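Transcriptional regulator ComR (Streptococcus vestibularis F0396, PDB 6HU8) probably binds DNA as a competence regulator of the RNPP family, joining a helix-turn-helix domain to a tetratricopeptide domain linked to signalling-peptide recognition. Local coordinates at residues 22-27 / 56-61; 194-199 / 234-239; 198-203 / 240-245; 209-214 / 247-252. All blocks are in the same frame, centred on the assembly; numbering follows the deposited sequence.

Interaction 1: 22-27 / 56-61; sequences REVLCL and AKRLGK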
# COMPACT_ATOMS: atom_id res chain seq x y z
N ARG A 22 16.15 20.87 13.91
CA ARG A 22 15.40 19.75 13.34
C ARG A 22 15.98 19.31 12.02
O ARG A 22 16.08 18.10 11.76
CB ARG A 22 13.93 20.12 13.16
CG ARG A 22 13.25 20.40 14.48
CD ARG A 22 11.76 20.37 14.31
NE ARG A 22 11.07 20.42 15.59
CZ ARG A 22 10.60 21.52 16.15
NH1 ARG A 22 10.74 22.70 15.54
NH2 ARG A 22 9.97 21.45 17.32
N GLU A 23 16.36 20.26 11.16
CA GLU A 23 16.90 19.90 9.85
C GLU A 23 18.20 19.10 10.02
O GLU A 23 18.45 18.15 9.27
CB GLU A 23 17.16 21.14 8.96
CG GLU A 23 15.90 21.70 8.30
CD GLU A 23 14.98 22.44 9.27
OE1 GLU A 23 15.47 22.83 10.35
OE2 GLU A 23 13.78 22.63 8.94
N VAL A 24 19.02 19.48 11.00
CA VAL A 24 20.27 18.74 11.26
C VAL A 24 19.96 17.31 11.71
O VAL A 24 20.54 16.35 11.20
CB VAL A 24 21.14 19.44 12.31
CG1 VAL A 24 22.27 18.52 12.81
CG2 VAL A 24 21.74 20.75 11.73
N LEU A 25 19.04 17.17 12.65
CA LEU A 25 18.69 15.82 13.12
C LEU A 25 18.19 14.97 11.94
O LEU A 25 18.62 13.81 11.76
CB LEU A 25 17.65 15.89 14.24
CG LEU A 25 17.49 14.59 15.06
CD1 LEU A 25 17.08 14.89 16.50
CD2 LEU A 25 16.50 13.65 14.42
N CYS A 26 17.34 15.54 11.10
CA CYS A 26 16.68 14.75 10.07
C CYS A 26 17.54 14.45 8.84
O CYS A 26 17.17 13.61 8.01
CB CYS A 26 15.38 15.43 9.63
SG CYS A 26 14.11 15.43 10.93
N LEU A 27 18.70 15.11 8.74
CA LEU A 27 19.62 14.91 7.60
C LEU A 27 18.87 14.97 6.28
O LEU A 27 18.16 15.95 6.03
CB LEU A 27 20.39 13.59 7.74
CG LEU A 27 21.27 13.56 9.00
CD1 LEU A 27 21.93 12.18 9.20
CD2 LEU A 27 22.34 14.65 8.99
N ALA A 56 17.33 8.13 18.10
CA ALA A 56 18.27 7.80 19.17
C ALA A 56 19.69 7.74 18.62
O ALA A 56 20.63 8.20 19.27
CB ALA A 56 17.88 6.49 19.85
N LYS A 57 19.87 7.18 17.42
CA LYS A 57 21.20 7.16 16.83
C LYS A 57 21.73 8.59 16.61
O LYS A 57 22.89 8.87 16.87
CB LYS A 57 21.20 6.39 15.50
CG LYS A 57 22.60 6.12 14.97
CD LYS A 57 22.58 5.59 13.55
CE LYS A 57 23.99 5.35 13.04
NZ LYS A 57 24.03 4.29 11.99
N ARG A 58 20.88 9.50 16.14
CA ARG A 58 21.31 10.87 15.84
C ARG A 58 21.69 11.62 17.12
O ARG A 58 22.55 12.50 17.10
CB ARG A 58 20.22 11.62 15.09
CG ARG A 58 19.89 11.09 13.70
CD ARG A 58 20.97 11.38 12.65
NE ARG A 58 21.22 12.81 12.49
CZ ARG A 58 22.42 13.38 12.60
NH1 ARG A 58 23.49 12.64 12.85
NH2 ARG A 58 22.55 14.70 12.46
N LEU A 59 21.04 11.28 18.23
CA LEU A 59 21.31 11.94 19.52
C LEU A 59 22.34 11.22 20.38
O LEU A 59 22.65 11.68 21.47
CB LEU A 59 20.01 12.09 20.31
CG LEU A 59 18.96 13.01 19.69
CD1 LEU A 59 17.66 12.96 20.49
CD2 LEU A 59 19.47 14.47 19.48
N GLY A 60 22.86 10.09 19.90
CA GLY A 60 23.89 9.36 20.60
C GLY A 60 23.37 8.70 21.87
O GLY A 60 24.11 8.51 22.83
N LYS A 61 22.07 8.38 21.87
CA LYS A 61 21.40 7.77 23.02
C LYS A 61 20.94 6.35 22.70
O LYS A 61 20.90 5.95 21.53
CB LYS A 61 20.19 8.62 23.43
CG LYS A 61 20.56 10.03 23.83
CD LYS A 61 21.37 10.00 25.12
CE LYS A 61 21.54 11.37 25.72
NZ LYS A 61 22.29 11.27 26.99

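Interaction 2: 194-199 / 234-239; sequences QNIPTD and LAVIEK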
# COMPACT_ATOMS: atom_id res chain seq x y z
N GLN A 194 10.55 -6.71 -6.43
CA GLN A 194 10.38 -7.20 -5.06
C GLN A 194 10.40 -8.72 -5.03
O GLN A 194 9.79 -9.39 -5.87
CB GLN A 194 9.08 -6.67 -4.45
CG GLN A 194 9.05 -5.15 -4.28
CD GLN A 194 10.25 -4.64 -3.49
OE1 GLN A 194 10.42 -4.97 -2.32
NE2 GLN A 194 11.08 -3.83 -4.14
N ASN A 195 11.12 -9.26 -4.05
CA ASN A 195 11.07 -10.69 -3.81
C ASN A 195 9.64 -11.08 -3.48
O ASN A 195 8.89 -10.27 -2.93
CB ASN A 195 12.02 -11.10 -2.68
CG ASN A 195 11.85 -12.56 -2.29
OD1 ASN A 195 12.07 -13.47 -3.11
ND2 ASN A 195 11.46 -12.81 -1.05
N ILE A 196 9.25 -12.30 -3.85
CA ILE A 196 7.94 -12.81 -3.50
C ILE A 196 8.09 -13.83 -2.37
O ILE A 196 8.60 -14.92 -2.59
CB ILE A 196 7.23 -13.44 -4.73
CG1 ILE A 196 7.25 -12.46 -5.91
CG2 ILE A 196 5.81 -13.85 -4.37
CD1 ILE A 196 6.59 -13.01 -7.17
N PRO A 197 7.67 -13.47 -1.15
CA PRO A 197 7.86 -14.30 0.04
C PRO A 197 6.70 -15.24 0.33
O PRO A 197 5.68 -15.18 -0.36
CB PRO A 197 7.96 -13.25 1.15
CG PRO A 197 6.99 -12.19 0.71
CD PRO A 197 7.07 -12.16 -0.81
N THR A 198 6.86 -16.09 1.34
CA THR A 198 5.76 -16.87 1.90
C THR A 198 5.08 -16.03 2.97
O THR A 198 5.45 -16.06 4.15
CB THR A 198 6.25 -18.22 2.48
OG1 THR A 198 6.54 -19.12 1.40
CG2 THR A 198 5.18 -18.88 3.35
N ASP A 199 4.09 -15.25 2.53
CA ASP A 199 3.41 -14.27 3.36
C ASP A 199 2.27 -13.71 2.55
O ASP A 199 2.46 -12.82 1.70
CB ASP A 199 4.37 -13.16 3.80
CG ASP A 199 3.70 -12.07 4.64
OD1 ASP A 199 2.51 -12.21 5.01
OD2 ASP A 199 4.38 -11.08 4.94
N LEU A 234 1.04 -13.24 -12.07
CA LEU A 234 0.86 -14.68 -12.11
C LEU A 234 1.84 -15.36 -11.16
O LEU A 234 1.50 -16.37 -10.52
CB LEU A 234 1.03 -15.21 -13.55
CG LEU A 234 -0.03 -14.80 -14.57
CD1 LEU A 234 0.23 -15.44 -15.92
CD2 LEU A 234 -1.42 -15.16 -14.09
N ALA A 235 3.05 -14.82 -11.05
CA ALA A 235 4.04 -15.36 -10.09
C ALA A 235 3.57 -15.22 -8.65
O ALA A 235 3.79 -16.14 -7.83
CB ALA A 235 5.38 -14.67 -10.27
N VAL A 236 2.94 -14.11 -8.31
CA VAL A 236 2.41 -13.95 -6.94
C VAL A 236 1.27 -14.93 -6.68
O VAL A 236 1.23 -15.58 -5.64
CB VAL A 236 1.92 -12.52 -6.67
CG1 VAL A 236 1.24 -12.45 -5.31
CG2 VAL A 236 3.08 -11.54 -6.75
N ILE A 237 0.36 -15.04 -7.65
CA ILE A 237 -0.75 -16.00 -7.54
C ILE A 237 -0.21 -17.42 -7.34
O ILE A 237 -0.71 -18.17 -6.50
CB ILE A 237 -1.65 -15.95 -8.79
CG1 ILE A 237 -2.53 -14.69 -8.77
CG2 ILE A 237 -2.53 -17.22 -8.88
CD1 ILE A 237 -3.23 -14.39 -10.09
N GLU A 238 0.83 -17.76 -8.09
CA GLU A 238 1.46 -19.07 -7.97
C GLU A 238 2.03 -19.32 -6.58
O GLU A 238 1.88 -20.42 -6.02
CB GLU A 238 2.57 -19.23 -9.01
CG GLU A 238 3.20 -20.61 -9.01
CD GLU A 238 2.18 -21.70 -9.28
OE1 GLU A 238 1.48 -21.62 -10.32
OE2 GLU A 238 2.07 -22.64 -8.46
N LYS A 239 2.68 -18.30 -6.01
CA LYS A 239 3.36 -18.45 -4.73
C LYS A 239 2.35 -18.70 -3.61
O LYS A 239 2.54 -19.57 -2.76
CB LYS A 239 4.20 -17.21 -4.42
CG LYS A 239 5.65 -17.52 -4.05
CD LYS A 239 5.76 -18.28 -2.75
CE LYS A 239 7.19 -18.78 -2.51
NZ LYS A 239 8.16 -17.65 -2.49

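Interaction 3: 198-203 / 240-245; sequences TDDAYN and SQFHSY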
# COMPACT_ATOMS: atom_id res chain seq x y z
N THR A 198 6.86 -16.09 1.34
CA THR A 198 5.76 -16.87 1.90
C THR A 198 5.08 -16.03 2.97
O THR A 198 5.45 -16.06 4.15
CB THR A 198 6.25 -18.22 2.48
OG1 THR A 198 6.54 -19.12 1.40
CG2 THR A 198 5.18 -18.88 3.35
N ASP A 199 4.09 -15.25 2.53
CA ASP A 199 3.41 -14.27 3.36
C ASP A 199 2.27 -13.71 2.55
O ASP A 199 2.46 -12.82 1.70
CB ASP A 199 4.37 -13.16 3.80
CG ASP A 199 3.70 -12.07 4.64
OD1 ASP A 199 2.51 -12.21 5.01
OD2 ASP A 199 4.38 -11.08 4.94
N ASP A 200 1.08 -14.26 2.80
CA ASP A 200 -0.11 -13.92 2.03
C ASP A 200 -0.48 -12.44 2.17
O ASP A 200 -0.85 -11.80 1.19
CB ASP A 200 -1.29 -14.80 2.44
CG ASP A 200 -1.13 -16.25 1.98
OD1 ASP A 200 -0.19 -16.56 1.21
OD2 ASP A 200 -1.98 -17.07 2.37
N ALA A 201 -0.40 -11.90 3.39
CA ALA A 201 -0.71 -10.49 3.62
C ALA A 201 0.15 -9.61 2.72
O ALA A 201 -0.36 -8.70 2.05
CB ALA A 201 -0.49 -10.12 5.07
N TYR A 202 1.45 -9.91 2.68
CA TYR A 202 2.38 -9.14 1.87
C TYR A 202 2.06 -9.32 0.39
O TYR A 202 2.04 -8.35 -0.40
CB TYR A 202 3.83 -9.55 2.16
CG TYR A 202 4.85 -8.74 1.38
CD1 TYR A 202 5.37 -7.55 1.88
CD2 TYR A 202 5.29 -9.17 0.13
CE1 TYR A 202 6.30 -6.82 1.17
CE2 TYR A 202 6.22 -8.44 -0.59
CZ TYR A 202 6.72 -7.26 -0.07
OH TYR A 202 7.63 -6.53 -0.79
N ASN A 203 1.82 -10.57 0.01
CA ASN A 203 1.56 -10.87 -1.39
C ASN A 203 0.24 -10.28 -1.85
O ASN A 203 0.10 -9.92 -3.02
CB ASN A 203 1.58 -12.37 -1.62
CG ASN A 203 2.96 -12.96 -1.48
OD1 ASN A 203 3.95 -12.23 -1.49
ND2 ASN A 203 3.04 -14.27 -1.34
N SER A 240 1.25 -17.95 -3.64
CA SER A 240 0.28 -18.02 -2.56
C SER A 240 -0.98 -18.77 -2.91
O SER A 240 -1.91 -18.82 -2.10
CB SER A 240 -0.08 -16.61 -2.10
OG SER A 240 1.02 -16.01 -1.45
N GLN A 241 -1.01 -19.35 -4.11
CA GLN A 241 -2.16 -20.12 -4.58
C GLN A 241 -3.46 -19.31 -4.57
O GLN A 241 -4.51 -19.82 -4.19
CB GLN A 241 -2.33 -21.40 -3.74
CG GLN A 241 -1.28 -22.47 -4.05
CD GLN A 241 -1.25 -22.82 -5.53
OE1 GLN A 241 -2.18 -23.43 -6.06
NE2 GLN A 241 -0.18 -22.42 -6.21
N PHE A 242 -3.40 -18.05 -5.00
CA PHE A 242 -4.59 -17.21 -5.10
C PHE A 242 -5.43 -17.52 -6.34
O PHE A 242 -5.42 -16.74 -7.30
CB PHE A 242 -4.22 -15.73 -5.14
CG PHE A 242 -3.57 -15.20 -3.91
CD1 PHE A 242 -3.98 -15.62 -2.65
CD2 PHE A 242 -2.56 -14.25 -4.01
CE1 PHE A 242 -3.37 -15.11 -1.51
CE2 PHE A 242 -1.95 -13.75 -2.87
CZ PHE A 242 -2.36 -14.18 -1.62
N HIS A 243 -6.17 -18.63 -6.35
CA HIS A 243 -6.93 -19.03 -7.54
C HIS A 243 -8.00 -18.03 -7.95
O HIS A 243 -8.27 -17.83 -9.15
CB HIS A 243 -7.57 -20.40 -7.30
CG HIS A 243 -6.58 -21.44 -6.88
ND1 HIS A 243 -6.76 -22.21 -5.75
CD2 HIS A 243 -5.39 -21.80 -7.40
CE1 HIS A 243 -5.72 -23.02 -5.61
NE2 HIS A 243 -4.87 -22.79 -6.60
N SER A 244 -8.64 -17.40 -6.97
CA SER A 244 -9.68 -16.43 -7.26
C SER A 244 -9.16 -15.17 -7.97
O SER A 244 -9.97 -14.40 -8.49
CB SER A 244 -10.39 -16.02 -5.98
OG SER A 244 -10.89 -17.16 -5.30
N TYR A 245 -7.85 -14.94 -7.97
CA TYR A 245 -7.31 -13.69 -8.52
C TYR A 245 -6.92 -13.81 -9.99
O TYR A 245 -6.62 -12.80 -10.63
CB TYR A 245 -6.08 -13.21 -7.75
CG TYR A 245 -6.34 -12.82 -6.31
CD1 TYR A 245 -7.60 -12.98 -5.74
CD2 TYR A 245 -5.32 -12.29 -5.52
CE1 TYR A 245 -7.83 -12.64 -4.41
CE2 TYR A 245 -5.54 -11.95 -4.20
CZ TYR A 245 -6.80 -12.13 -3.64
OH TYR A 245 -7.05 -11.79 -2.32

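Interaction 4: 209-214 / 247-252; sequences DLMAIA and PGVYIL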
# COMPACT_ATOMS: atom_id res chain seq x y z
N ASP A 209 -1.06 -3.83 -5.74
CA ASP A 209 -0.24 -2.81 -6.37
C ASP A 209 0.06 -3.16 -7.82
O ASP A 209 0.05 -2.30 -8.69
CB ASP A 209 1.07 -2.63 -5.63
CG ASP A 209 0.91 -1.78 -4.39
OD1 ASP A 209 -0.23 -1.38 -4.09
OD2 ASP A 209 1.93 -1.53 -3.73
N LEU A 210 0.36 -4.42 -8.08
CA LEU A 210 0.59 -4.86 -9.45
C LEU A 210 -0.67 -4.69 -10.30
O LEU A 210 -0.60 -4.27 -11.46
CB LEU A 210 1.07 -6.31 -9.45
CG LEU A 210 2.51 -6.50 -8.97
CD1 LEU A 210 2.79 -7.95 -8.67
CD2 LEU A 210 3.46 -5.98 -10.02
N MET A 211 -1.83 -5.01 -9.73
CA MET A 211 -3.08 -4.81 -10.47
C MET A 211 -3.24 -3.34 -10.84
O MET A 211 -3.66 -3.03 -11.96
CB MET A 211 -4.30 -5.30 -9.68
CG MET A 211 -4.45 -6.85 -9.66
SD MET A 211 -4.88 -7.64 -11.23
CE MET A 211 -6.64 -7.29 -11.30
N ALA A 212 -2.92 -2.45 -9.89
CA ALA A 212 -3.03 -1.00 -10.10
C ALA A 212 -2.12 -0.52 -11.23
O ALA A 212 -2.52 0.31 -12.04
CB ALA A 212 -2.69 -0.23 -8.79
N ILE A 213 -0.89 -1.02 -11.25
CA ILE A 213 0.07 -0.73 -12.30
C ILE A 213 -0.47 -1.13 -13.68
O ILE A 213 -0.38 -0.38 -14.65
CB ILE A 213 1.40 -1.47 -12.01
CG1 ILE A 213 2.09 -0.85 -10.79
CG2 ILE A 213 2.29 -1.53 -13.24
CD1 ILE A 213 3.22 -1.68 -10.21
N ALA A 214 -1.06 -2.32 -13.76
CA ALA A 214 -1.52 -2.84 -15.05
C ALA A 214 -2.69 -2.02 -15.56
O ALA A 214 -2.73 -1.65 -16.74
CB ALA A 214 -1.90 -4.30 -14.92
N PRO A 247 -8.72 -14.67 -12.76
CA PRO A 247 -9.50 -14.09 -13.85
C PRO A 247 -9.21 -12.60 -14.09
O PRO A 247 -9.10 -12.19 -15.25
CB PRO A 247 -10.94 -14.33 -13.41
CG PRO A 247 -10.84 -15.67 -12.64
CD PRO A 247 -9.57 -15.46 -11.84
N GLY A 248 -9.04 -11.81 -13.03
CA GLY A 248 -8.73 -10.40 -13.19
C GLY A 248 -7.44 -10.15 -13.94
O GLY A 248 -7.29 -9.14 -14.64
N VAL A 249 -6.49 -11.07 -13.80
CA VAL A 249 -5.20 -10.93 -14.47
C VAL A 249 -5.33 -11.19 -15.97
O VAL A 249 -4.83 -10.41 -16.80
CB VAL A 249 -4.16 -11.88 -13.85
CG1 VAL A 249 -2.84 -11.76 -14.59
CG2 VAL A 249 -3.96 -11.55 -12.36
N TYR A 250 -6.00 -12.28 -16.33
CA TYR A 250 -6.19 -12.58 -17.75
C TYR A 250 -7.13 -11.59 -18.46
O TYR A 250 -7.03 -11.39 -19.68
CB TYR A 250 -6.69 -14.02 -17.90
CG TYR A 250 -5.56 -14.98 -17.63
CD1 TYR A 250 -4.49 -15.07 -18.51
CD2 TYR A 250 -5.54 -15.76 -16.49
CE1 TYR A 250 -3.44 -15.92 -18.27
CE2 TYR A 250 -4.48 -16.61 -16.24
CZ TYR A 250 -3.44 -16.69 -17.14
OH TYR A 250 -2.39 -17.54 -16.89
N ILE A 251 -8.02 -10.96 -17.71
CA ILE A 251 -8.87 -9.92 -18.30
C ILE A 251 -8.01 -8.73 -18.73
O ILE A 251 -8.16 -8.21 -19.84
CB ILE A 251 -9.98 -9.45 -17.32
CG1 ILE A 251 -11.06 -10.52 -17.15
CG2 ILE A 251 -10.61 -8.12 -17.79
CD1 ILE A 251 -12.10 -10.18 -16.07
N LEU A 252 -7.10 -8.30 -17.86
CA LEU A 252 -6.15 -7.21 -18.19
C LEU A 252 -5.27 -7.57 -19.38
O LEU A 252 -5.04 -6.73 -20.26
CB LEU A 252 -5.26 -6.85 -16.99
CG LEU A 252 -5.88 -6.04 -15.86
CD1 LEU A 252 -5.04 -6.18 -14.58
CD2 LEU A 252 -5.96 -4.56 -16.28

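Interaction 1: 22-27 / 56-61
Arg58, near the end of helix 49-59, reaches across to the C-terminal turn of helix 22-26 and holds two successive carbonyls with one guanidinium group. Both helices belong to the Cro/C1-type helical bundle, which probably binds DNA and in which helices 22-26 and 34-41 probably form the helix-turn-helix pair.

The polar part consists of two charged-donor hydrogen bonds. Arg58 NE donates to Leu25 O at 2.9 Å, and Arg58 NH2 donates to Val24 O, also at 2.9 Å. Both acceptors lie near the guanidinium plane, but the second bond reaches its carbonyl from above, 50° out of the carbonyl plane. The arginine chain folds at two successive bonds (chi2 -73°, chi3 -59°), which turns the NE–NH2 edge toward the helix end.

The apolar part flanks this grip. Leu27, at positive phi just past the helix, lays CD1 over one guanidinium face, 3.4 Å from Arg58 NE and displaced toward the rim, while its CD2 lies 3.5 Å from Arg58 NH2. On the inner side Leu25 CD1 meets Leu59 CD2 at 3.8 Å, the two side chains crossing at about a right angle.

Leu25 O also accepts from Tyr54 OH, so helix 49-59 grips this carbonyl twice. The partial negative charge of two C-terminal carbonyls probably suits the cation, with at most a modest contribution from so short a helix; the two in-plane bonds probably fix the guanidinium's rotation.

Interaction 2: 194-199 / 234-239
Ile196 and Lys239 carry a surface contact in the tetratricopeptide-type helical stack, where the loop between helices 181-192 and 200-219 lies against the last turns of helix 226-240.

The apolar contacts centre on the two branches of Ile196. Its longer branch is extended (chi2 179°) and sets CD1 against the helix, 3.7 Å from Ala235 CB and 3.8 Å from Val236 CG2. The shorter branch, CG2, lies along the root of the lysine at 3.7 Å from Lys239 CG; the two side chains run alongside each other, pointing opposite ways.

One hydrogen bond makes up the polar part. Lys239 NZ donates to Ile196 O at 2.8 Å, tilted moderately from the carbonyl plane. The lysine gets there by a curled path: chi1 is off a staggered value at -128°, and the chain bends at chi2 and again at chi4 (59°), carrying the ammonium back over the loop. The same helix holds this loop a second time, through Lys232 NZ on Gln194 O, so two lysines bond to two loop carbonyls.

On the way to the bond, the aliphatic part of the lysine passes close to the next two loop residues: Lys239 CD is 3.9 Å from Pro197 O, and Lys239 CE is 4.0 Å from Thr198 OG1.

Interaction 3: 198-203 / 240-245
A junction of the tetratricopeptide-type helical stack forms here, as the first turn of helix 200-219 meets the end of helix 226-240 and the loop leading into helix 246-261. Ser240 OG lies at its middle. The hydroxyl donates to Asp200 OD1 at 3.0 Å and accepts from Asn203 ND2 at 2.7 Å. The amide bond is nearly straight (168° at the hydrogen), with the hydroxyl oxygen in the plane of the Asn203 amide; the carboxylate is approached on its anti side, 31° out of plane.

Phe242, the centre of an inverse gamma turn, directs its ring edge at the same helical turn. Its CE2 is 4.0 Å from Asn203 CB, and its CZ is 4.0 Å from Asp200 O. Within its own segment the ring is sandwiched, with Ser240 CB 3.3 Å above one face and Tyr245 CE2 3.7 Å above the opposite face, both toward the rim.

Asn203 ND2 donates to Pro197 O as well, and two acceptors for one nitrogen fix which way round the amide sits. With its hydrogen committed to Asp200, the serine hydroxyl is fixed in rotation as a relay from amide to carboxylate, and the Asp200 charge probably also suits the N-terminal turn of its helix.

Interaction 4: 209-214 / 247-252
The backbone bond from Ile251 N to Pro247 O, 3.0 Å long, spans the helical turn that presents Gly248 and Val249 to Met211 of the facing helix. The helices are 246-261 and 200-219, separated in the chain by helix 226-240. Alternate helices of a tetratricopeptide-type superhelix run roughly parallel, and that is found here: the axes of segments 209-214 and 247-252 approach to 11.0 Å with an angle of 19° between their directions.

At such a spacing the backbones stay well apart, and side chains must span the gap. Met211 and Leu252 share this. The CB of Met211 does not point straight across, but the bend at chi2 (-69°) places SD, and that at chi3 (-79°) turns the terminal methyl toward Gly248. SD lies 3.7 Å from Leu252 CD1 and 4.2 Å from Val249 CG2, while Met211 CE comes to 3.9 Å from Gly248 O, a van der Waals touch. Because Gly248 has no side chain, the methyl can come this close to the helix backbone.

The contact repeats one turn further along. By CA position, Met211 pairs with Val249 and Ala214 with Leu252, a step of three residues on each helix that follows from their near-parallel course.

Other helices continue the packing. Leu210 and Ile213 touch helix 226-240, whereas Pro247 and Ile251 lie against helix 285-296. Across the contact itself, one leucine methyl serves both turns: Leu252 CD1 touches Met211 CE at 3.8 Å and Ala214 CB at 3.7 Å.

Interaction 1 stands apart in the probable DNA-binding domain, its centre 37 to 42 Å from the other three and its nearest atoms at least about 22 Å away. Interactions 2, 3 and 4 all lie within the tetratricopeptide region. Interactions 2 and 3 are continuous: their centres are 7 Å apart, they share Thr198 and Asp199, and Ile237 O probably bonds to Phe242 N at 3.1 Å. Interaction 4 lies about 15 Å from the centre of interaction 2 and touches it through Ile237 CD1 and Val249 CG2 at 3.7 Å. Helix 200-219 carries parts of both interactions 3 and 4. Together, interactions 2 to 4 link the consecutive helices 200-219, 226-240 and 246-261.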